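Local atomic coordinates of putative thiosugar synthase (Amycolatopsis orientalis, PDB entry 4N6F), a protein that probably builds a 2-thiosugar on a sugar phosphate with sulphur from sulphur-carrier proteins, using a TIM barrel related to thiazole synthase ThiG. Residues Asp112-Val126 with Pro141-Leu153. Residues are numbered along the deposited sequence; the frame is centred on the assembly and turned at random.
Sequences DVRGDDNTPDNAGTV and PFILPDLATARAL. With F6R (fructose -6-phosphate), chain F.
Phe142 overlaps Pro120 through one face of its ring: Pro120 CG lies 3.9 Å from the ring centroid, 21° off the normal, a CH-pi contact that suits proline, whose ring C-H groups are polarised by the nearby nitrogen. With CG anti to the backbone N (chi1 -168°), the phenylalanine reaches from its strand toward the ligand pocket, where it shares a wall with Asp112 and Arg114. The extended Arg114 chain brings NH2 to O4 of fructose-6-phosphate (2.7 Å). The same NH2 forms a salt bridge with Asp112 OD1, meeting it from above the carboxylate plane; that oxygen also pairs with Arg162, while Arg114 NH1 donates to Asn118 OD1 (3.1 Å), fixing the guanidinium's rotation. A leucine in place of Arg114 would probably leave the sugar hydroxyl O4 without this donor and Asn118 OD1 without its partner. A water donates to Phe142 O (2.7 Å) and Thr125 OG1 and accepts from Val113 N, joining both segments. Farther out, Thr119 CG2 packs against both methyls of Leu144, and Val126 CG2 meets Thr149 CG2 at 3.7 Å. Asp146 is the N-cap of helix 147-156, its short carboxylate reaching Thr149 N and OG1 through OD2. Helix segment 122-126 runs nearly antiparallel (161°) to strand segment 141-143, within the beta-alpha-beta unit 108-111, 122-134, 138-143 of the TIM barrel, and almost parallel to helix segment 147-153, axes 10.3 Å apart.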
ATOM      1  N   ASP A 112      17.066 -21.959  -2.716  1.00 28.94           N
ATOM      2  CA  ASP A 112      16.531 -22.121  -1.376  1.00 30.60           C
ATOM      3  C   ASP A 112      17.245 -23.290  -0.689  1.00 33.07           C
ATOM      4  O   ASP A 112      17.303 -24.404  -1.231  1.00 34.48           O
ATOM      5  CB  ASP A 112      15.027 -22.397  -1.447  1.00 31.17           C
ATOM      6  CG  ASP A 112      14.217 -21.151  -1.753  1.00 31.61           C
ATOM      7  OD1 ASP A 112      14.216 -20.228  -0.931  1.00 30.00           O
ATOM      8  OD2 ASP A 112      13.554 -21.095  -2.812  1.00 35.13           O
ATOM      9  N   VAL A 113      17.835 -23.001   0.468  1.00 34.02           N
ATOM     10  CA  VAL A 113      18.453 -23.993   1.335  1.00 35.09           C
ATOM     11  C   VAL A 113      17.938 -23.711   2.741  1.00 36.96           C
ATOM     12  O   VAL A 113      18.342 -22.731   3.370  1.00 37.88           O
ATOM     13  CB  VAL A 113      19.986 -23.886   1.320  1.00 35.26           C
ATOM     14  CG1 VAL A 113      20.611 -24.956   2.205  1.00 35.14           C
ATOM     15  CG2 VAL A 113      20.512 -24.007  -0.102  1.00 35.47           C
ATOM     16  N   ARG A 114      17.037 -24.561   3.225  1.00 39.78           N
ATOM     17  CA  ARG A 114      16.329 -24.295   4.481  1.00 43.79           C
ATOM     18  C   ARG A 114      16.575 -25.333   5.565  1.00 47.53           C
ATOM     19  O   ARG A 114      16.818 -26.504   5.276  1.00 46.38           O
ATOM     20  CB  ARG A 114      14.834 -24.198   4.214  1.00 43.03           C
ATOM     21  CG  ARG A 114      14.522 -23.249   3.084  1.00 42.87           C
ATOM     22  CD  ARG A 114      13.044 -22.964   2.962  1.00 43.59           C
ATOM     23  NE  ARG A 114      12.820 -21.951   1.937  1.00 42.21           N
ATOM     24  CZ  ARG A 114      11.634 -21.484   1.575  1.00 40.27           C
ATOM     25  NH1 ARG A 114      10.522 -21.934   2.156  1.00 40.63           N
ATOM     26  NH2 ARG A 114      11.561 -20.556   0.624  1.00 38.92           N
ATOM     27  N   GLY A 115      16.513 -24.873   6.815  1.00 54.74           N
ATOM     28  CA  GLY A 115      16.444 -25.755   7.973  1.00 61.08           C
ATOM     29  C   GLY A 115      15.063 -26.383   8.065  1.00 66.71           C
ATOM     30  O   GLY A 115      14.132 -25.969   7.364  1.00 69.42           O
ATOM     31  N   ASP A 116      14.920 -27.381   8.934  1.00 71.16           N
ATOM     32  CA  ASP A 116      13.648 -28.108   9.062  1.00 73.76           C
ATOM     33  C   ASP A 116      12.501 -27.229   9.588  1.00 70.72           C
ATOM     34  O   ASP A 116      11.331 -27.579   9.423  1.00 72.51           O
ATOM     35  CB  ASP A 116      13.812 -29.378   9.926  1.00 78.30           C
ATOM     36  CG  ASP A 116      14.165 -30.621   9.096  1.00 79.89           C
ATOM     37  OD1 ASP A 116      14.849 -30.497   8.055  1.00 80.68           O
ATOM     38  OD2 ASP A 116      13.749 -31.731   9.490  1.00 81.28           O
ATOM     39  N   ASP A 117      12.830 -26.087  10.196  1.00 65.14           N
ATOM     40  CA  ASP A 117      11.807 -25.108  10.588  1.00 62.51           C
ATOM     41  C   ASP A 117      11.343 -24.199   9.429  1.00 55.06           C
ATOM     42  O   ASP A 117      10.643 -23.218   9.665  1.00 53.99           O
ATOM     43  CB  ASP A 117      12.289 -24.259  11.777  1.00 64.14           C
ATOM     44  CG  ASP A 117      13.476 -23.379  11.434  1.00 66.63           C
ATOM     45  OD1 ASP A 117      14.322 -23.795  10.607  1.00 66.90           O
ATOM     46  OD2 ASP A 117      13.560 -22.271  12.007  1.00 65.64           O
ATOM     47  N   ASN A 118      11.729 -24.538   8.196  1.00 49.37           N
ATOM     48  CA  ASN A 118      11.328 -23.807   6.984  1.00 45.45           C
ATOM     49  C   ASN A 118      11.860 -22.367   6.938  1.00 43.78           C
ATOM     50  O   ASN A 118      11.235 -21.467   6.385  1.00 41.96           O
ATOM     51  CB  ASN A 118       9.808 -23.829   6.828  1.00 45.28           C
ATOM     52  CG  ASN A 118       9.363 -23.665   5.387  1.00 43.43           C
ATOM     53  OD1 ASN A 118      10.133 -23.901   4.465  1.00 42.77           O
ATOM     54  ND2 ASN A 118       8.112 -23.270   5.191  1.00 43.40           N
ATOM     55  N   THR A 119      13.034 -22.183   7.527  1.00 42.96           N
ATOM     56  CA  THR A 119      13.720 -20.905   7.603  1.00 42.76           C
ATOM     57  C   THR A 119      15.002 -21.032   6.777  1.00 38.70           C
ATOM     58  O   THR A 119      15.639 -22.091   6.792  1.00 34.82           O
ATOM     59  CB  THR A 119      14.034 -20.573   9.080  1.00 46.38           C
ATOM     60  OG1 THR A 119      12.884 -19.967   9.683  1.00 51.91           O
ATOM     61  CG2 THR A 119      15.203 -19.639   9.220  1.00 48.32           C
ATOM     62  N   PRO A 120      15.384 -19.969   6.038  1.00 35.55           N
ATOM     63  CA  PRO A 120      16.632 -20.080   5.293  1.00 36.03           C
ATOM     64  C   PRO A 120      17.819 -20.344   6.218  1.00 35.21           C
ATOM     65  O   PRO A 120      17.912 -19.732   7.276  1.00 34.96           O
ATOM     66  CB  PRO A 120      16.787 -18.712   4.622  1.00 35.93           C
ATOM     67  CG  PRO A 120      15.435 -18.115   4.611  1.00 36.68           C
ATOM     68  CD  PRO A 120      14.678 -18.708   5.764  1.00 36.56           C
ATOM     69  N   ASP A 121      18.685 -21.264   5.803  1.00 34.96           N
ATOM     70  CA  ASP A 121      19.961 -21.550   6.460  1.00 35.40           C
ATOM     71  C   ASP A 121      21.029 -20.684   5.791  1.00 32.88           C
ATOM     72  O   ASP A 121      21.541 -21.029   4.721  1.00 32.07           O
ATOM     73  CB  ASP A 121      20.278 -23.054   6.314  1.00 38.04           C
ATOM     74  CG  ASP A 121      21.683 -23.430   6.773  1.00 40.83           C
ATOM     75  OD1 ASP A 121      22.396 -22.589   7.364  1.00 43.79           O
ATOM     76  OD2 ASP A 121      22.076 -24.591   6.533  1.00 45.00           O
ATOM     77  N   ASN A 122      21.352 -19.556   6.421  1.00 30.73           N
ATOM     78  CA  ASN A 122      22.245 -18.557   5.824  1.00 30.46           C
ATOM     79  C   ASN A 122      23.597 -19.098   5.402  1.00 31.35           C
ATOM     80  O   ASN A 122      24.013 -18.892   4.258  1.00 31.00           O
ATOM     81  CB  ASN A 122      22.430 -17.350   6.758  1.00 29.99           C
ATOM     82  CG  ASN A 122      21.272 -16.349   6.673  1.00 30.00           C
ATOM     83  OD1 ASN A 122      21.397 -15.214   7.124  1.00 32.80           O
ATOM     84  ND2 ASN A 122      20.151 -16.758   6.099  1.00 28.67           N
ATOM     85  N   ALA A 123      24.273 -19.803   6.307  1.00 31.82           N
ATOM     86  CA  ALA A 123      25.617 -20.322   6.034  1.00 32.86           C
ATOM     87  C   ALA A 123      25.599 -21.370   4.927  1.00 31.61           C
ATOM     88  O   ALA A 123      26.441 -21.349   4.041  1.00 32.71           O
ATOM     89  CB  ALA A 123      26.242 -20.903   7.305  1.00 34.85           C
ATOM     90  N   GLY A 124      24.642 -22.293   4.988  1.00 32.02           N
ATOM     91  CA  GLY A 124      24.465 -23.279   3.918  1.00 31.05           C
ATOM     92  C   GLY A 124      24.101 -22.647   2.577  1.00 30.27           C
ATOM     93  O   GLY A 124      24.543 -23.110   1.527  1.00 28.06           O
ATOM     94  N   THR A 125      23.294 -21.586   2.614  1.00 29.96           N
ATOM     95  CA  THR A 125      22.912 -20.859   1.395  1.00 29.59           C
ATOM     96  C   THR A 125      24.134 -20.216   0.744  1.00 27.86           C
ATOM     97  O   THR A 125      24.295 -20.263  -0.474  1.00 27.62           O
ATOM     98  CB  THR A 125      21.855 -19.776   1.712  1.00 29.16           C
ATOM     99  OG1 THR A 125      20.671 -20.414   2.178  1.00 28.52           O
ATOM    100  CG2 THR A 125      21.523 -18.921   0.481  1.00 28.84           C
ATOM    101  N   VAL A 126      24.981 -19.612   1.567  1.00 28.58           N
ATOM    102  CA  VAL A 126      26.224 -18.997   1.100  1.00 29.80           C
ATOM    103  C   VAL A 126      27.159 -20.028   0.465  1.00 30.46           C
ATOM    104  O   VAL A 126      27.721 -19.785  -0.608  1.00 29.32           O
ATOM    105  CB  VAL A 126      26.978 -18.296   2.252  1.00 30.32           C
ATOM    106  CG1 VAL A 126      28.392 -17.910   1.833  1.00 30.54           C
ATOM    107  CG2 VAL A 126      26.226 -17.059   2.707  1.00 30.83           C
ATOM    108  N   PRO A 141      19.250 -16.119  -4.134  1.00 22.92           N
ATOM    109  CA  PRO A 141      19.148 -16.811  -2.855  1.00 23.21           C
ATOM    110  C   PRO A 141      18.210 -16.134  -1.862  1.00 23.81           C
ATOM    111  O   PRO A 141      17.967 -14.933  -1.947  1.00 24.70           O
ATOM    112  CB  PRO A 141      20.590 -16.819  -2.334  1.00 23.63           C
ATOM    113  CG  PRO A 141      21.277 -15.698  -3.034  1.00 23.94           C
ATOM    114  CD  PRO A 141      20.534 -15.404  -4.289  1.00 23.22           C
ATOM    115  N   PHE A 142      17.702 -16.930  -0.926  1.00 23.87           N
ATOM    116  CA  PHE A 142      16.783 -16.485   0.118  1.00 24.38           C
ATOM    117  C   PHE A 142      17.550 -16.531   1.434  1.00 25.32           C
ATOM    118  O   PHE A 142      18.171 -17.554   1.756  1.00 25.78           O
ATOM    119  CB  PHE A 142      15.589 -17.446   0.155  1.00 24.60           C
ATOM    120  CG  PHE A 142      14.408 -16.975   0.970  1.00 24.36           C
ATOM    121  CD1 PHE A 142      14.146 -15.634   1.186  1.00 25.15           C
ATOM    122  CD2 PHE A 142      13.511 -17.904   1.465  1.00 24.79           C
ATOM    123  CE1 PHE A 142      13.038 -15.235   1.922  1.00 25.95           C
ATOM    124  CE2 PHE A 142      12.402 -17.514   2.207  1.00 25.68           C
ATOM    125  CZ  PHE A 142      12.162 -16.176   2.434  1.00 25.71           C
ATOM    126  N   ILE A 143      17.545 -15.418   2.166  1.00 26.05           N
ATOM    127  CA  ILE A 143      18.226 -15.328   3.457  1.00 26.28           C
ATOM    128  C   ILE A 143      17.389 -14.613   4.508  1.00 27.99           C
ATOM    129  O   ILE A 143      16.489 -13.817   4.189  1.00 26.76           O
ATOM    130  CB  ILE A 143      19.593 -14.601   3.361  1.00 26.21           C
ATOM    131  CG1 ILE A 143      19.435 -13.152   2.895  1.00 26.05           C
ATOM    132  CG2 ILE A 143      20.531 -15.348   2.422  1.00 27.04           C
ATOM    133  CD1 ILE A 143      20.633 -12.273   3.194  1.00 26.43           C
ATOM    134  N   LEU A 144      17.678 -14.932   5.772  1.00 28.90           N
ATOM    135  CA  LEU A 144      17.309 -14.094   6.896  1.00 30.97           C
ATOM    136  C   LEU A 144      18.122 -12.820   6.816  1.00 31.29           C
ATOM    137  O   LEU A 144      19.311 -12.869   6.469  1.00 31.00           O
ATOM    138  CB  LEU A 144      17.597 -14.789   8.234  1.00 33.56           C
ATOM    139  CG  LEU A 144      16.920 -16.134   8.499  1.00 35.91           C
ATOM    140  CD1 LEU A 144      17.336 -16.680   9.860  1.00 37.15           C
ATOM    141  CD2 LEU A 144      15.413 -15.998   8.413  1.00 36.55           C
ATOM    142  N   PRO A 145      17.494 -11.674   7.137  1.00 31.29           N
ATOM    143  CA  PRO A 145      18.193 -10.403   7.004  1.00 33.63           C
ATOM    144  C   PRO A 145      19.438 -10.375   7.876  1.00 35.59           C
ATOM    145  O   PRO A 145      19.350 -10.235   9.090  1.00 41.91           O
ATOM    146  CB  PRO A 145      17.154  -9.365   7.458  1.00 34.34           C
ATOM    147  CG  PRO A 145      16.128 -10.127   8.229  1.00 33.21           C
ATOM    148  CD  PRO A 145      16.121 -11.508   7.644  1.00 31.92           C
ATOM    149  N   ASP A 146      20.584 -10.575   7.248  1.00 36.28           N
ATOM    150  CA  ASP A 146      21.863 -10.526   7.923  1.00 35.57           C
ATOM    151  C   ASP A 146      22.863  -9.922   6.955  1.00 34.50           C
ATOM    152  O   ASP A 146      23.050 -10.407   5.842  1.00 31.39           O
ATOM    153  CB  ASP A 146      22.333 -11.913   8.354  1.00 35.56           C
ATOM    154  CG  ASP A 146      23.693 -11.878   9.004  1.00 36.97           C
ATOM    155  OD1 ASP A 146      23.783 -11.365  10.131  1.00 40.97           O
ATOM    156  OD2 ASP A 146      24.681 -12.346   8.396  1.00 38.13           O
ATOM    157  N   LEU A 147      23.512  -8.868   7.426  1.00 35.52           N
ATOM    158  CA  LEU A 147      24.367  -8.022   6.621  1.00 35.51           C
ATOM    159  C   LEU A 147      25.594  -8.758   6.104  1.00 33.96           C
ATOM    160  O   LEU A 147      25.918  -8.674   4.915  1.00 31.74           O
ATOM    161  CB  LEU A 147      24.755  -6.808   7.476  1.00 38.79           C
ATOM    162  CG  LEU A 147      25.414  -5.566   6.877  1.00 40.11           C
ATOM    163  CD1 LEU A 147      26.915  -5.706   7.006  1.00 43.93           C
ATOM    164  CD2 LEU A 147      25.003  -5.269   5.442  1.00 40.01           C
ATOM    165  N   ALA A 148      26.263  -9.506   6.978  1.00 30.80           N
ATOM    166  CA  ALA A 148      27.443 -10.258   6.561  1.00 29.88           C
ATOM    167  C   ALA A 148      27.089 -11.293   5.489  1.00 28.29           C
ATOM    168  O   ALA A 148      27.807 -11.454   4.505  1.00 29.46           O
ATOM    169  CB  ALA A 148      28.110 -10.927   7.759  1.00 29.95           C
ATOM    170  N   THR A 149      25.979 -11.991   5.684  1.00 27.90           N
ATOM    171  CA  THR A 149      25.494 -12.947   4.692  1.00 27.74           C
ATOM    172  C   THR A 149      25.221 -12.243   3.358  1.00 25.91           C
ATOM    173  O   THR A 149      25.650 -12.708   2.298  1.00 24.68           O
ATOM    174  CB  THR A 149      24.200 -13.640   5.174  1.00 29.51           C
ATOM    175  OG1 THR A 149      24.419 -14.224   6.467  1.00 30.41           O
ATOM    176  CG2 THR A 149      23.760 -14.728   4.191  1.00 30.18           C
ATOM    177  N   ALA A 150      24.517 -11.117   3.422  1.00 25.43           N
ATOM    178  CA  ALA A 150      24.143 -10.388   2.221  1.00 25.69           C
ATOM    179  C   ALA A 150      25.385  -9.933   1.452  1.00 27.48           C
ATOM    180  O   ALA A 150      25.452 -10.054   0.222  1.00 27.53           O
ATOM    181  CB  ALA A 150      23.264  -9.201   2.580  1.00 25.97           C
ATOM    182  N   ARG A 151      26.377  -9.434   2.182  1.00 27.85           N
ATOM    183  CA  ARG A 151      27.631  -9.006   1.573  1.00 29.29           C
ATOM    184  C   ARG A 151      28.423 -10.143   0.930  1.00 27.65           C
ATOM    185  O   ARG A 151      29.010  -9.969  -0.143  1.00 28.25           O
ATOM    186  CB  ARG A 151      28.502  -8.277   2.600  1.00 31.52           C
ATOM    187  CG  ARG A 151      27.933  -6.939   3.021  1.00 33.83           C
ATOM    188  CD  ARG A 151      28.873  -6.224   3.982  1.00 37.67           C
ATOM    189  NE  ARG A 151      28.459  -4.842   4.223  1.00 39.64           N
ATOM    190  CZ  ARG A 151      28.883  -4.091   5.238  1.00 46.20           C
ATOM    191  NH1 ARG A 151      29.727  -4.580   6.144  1.00 49.39           N
ATOM    192  NH2 ARG A 151      28.438  -2.850   5.371  1.00 46.01           N
ATOM    193  N   ALA A 152      28.470 -11.295   1.582  1.00 26.48           N
ATOM    194  CA  ALA A 152      29.133 -12.448   0.985  1.00 25.12           C
ATOM    195  C   ALA A 152      28.409 -12.842  -0.306  1.00 25.05           C
ATOM    196  O   ALA A 152      29.042 -13.227  -1.291  1.00 26.83           O
ATOM    197  CB  ALA A 152      29.151 -13.610   1.968  1.00 26.45           C
ATOM    198  N   LEU A 153      27.079 -12.739  -0.307  1.00 24.00           N
ATOM    199  CA  LEU A 153      26.299 -13.109  -1.494  1.00 24.45           C
ATOM    200  C   LEU A 153      26.482 -12.120  -2.635  1.00 23.52           C
ATOM    201  O   LEU A 153      26.568 -12.518  -3.797  1.00 22.93           O
ATOM    202  CB  LEU A 153      24.818 -13.324  -1.149  1.00 23.67           C
ATOM    203  CG  LEU A 153      24.594 -14.595  -0.326  1.00 24.28           C
ATOM    204  CD1 LEU A 153      23.165 -14.662   0.183  1.00 24.71           C
ATOM    205  CD2 LEU A 153      24.953 -15.866  -1.091  1.00 24.65           C
TER
HETATM  206  C1  F6R F 304      10.579 -20.230  -2.734  1.00 34.09           C
HETATM  207  C2  F6R F 304       9.078 -20.221  -2.653  1.00 36.57           C
HETATM  208  C3  F6R F 304       8.337 -20.286  -1.340  1.00 35.05           C
HETATM  209  C4  F6R F 304       8.408 -18.906  -0.684  1.00 32.46           C
HETATM  210  C5  F6R F 304       7.371 -18.758   0.434  1.00 30.85           C
HETATM  211  C6  F6R F 304       7.059 -17.300   0.703  1.00 29.00           C
HETATM  212  O2  F6R F 304       8.412 -20.101  -3.683  1.00 41.14           O
HETATM  213  O3  F6R F 304       8.824 -21.284  -0.437  1.00 32.63           O
HETATM  214  O4  F6R F 304       9.718 -18.709  -0.129  1.00 32.15           O
HETATM  215  O5  F6R F 304       6.152 -19.422   0.107  1.00 28.86           O
HETATM  216  O6  F6R F 304       6.222 -17.227   1.850  1.00 28.59           O
HETATM  217  P   F6R F 304       4.644 -17.009   1.773  1.00 27.31           P
HETATM  218  O1P F6R F 304       4.132 -18.356   1.356  1.00 25.96           O
HETATM  219  O2P F6R F 304       4.395 -15.931   0.753  1.00 29.47           O
HETATM  220  O3P F6R F 304       4.343 -16.555   3.172  1.00 26.98           O
HETATM  221  O   HOH W   1      18.115 -20.274   1.367  1.00 29.31           O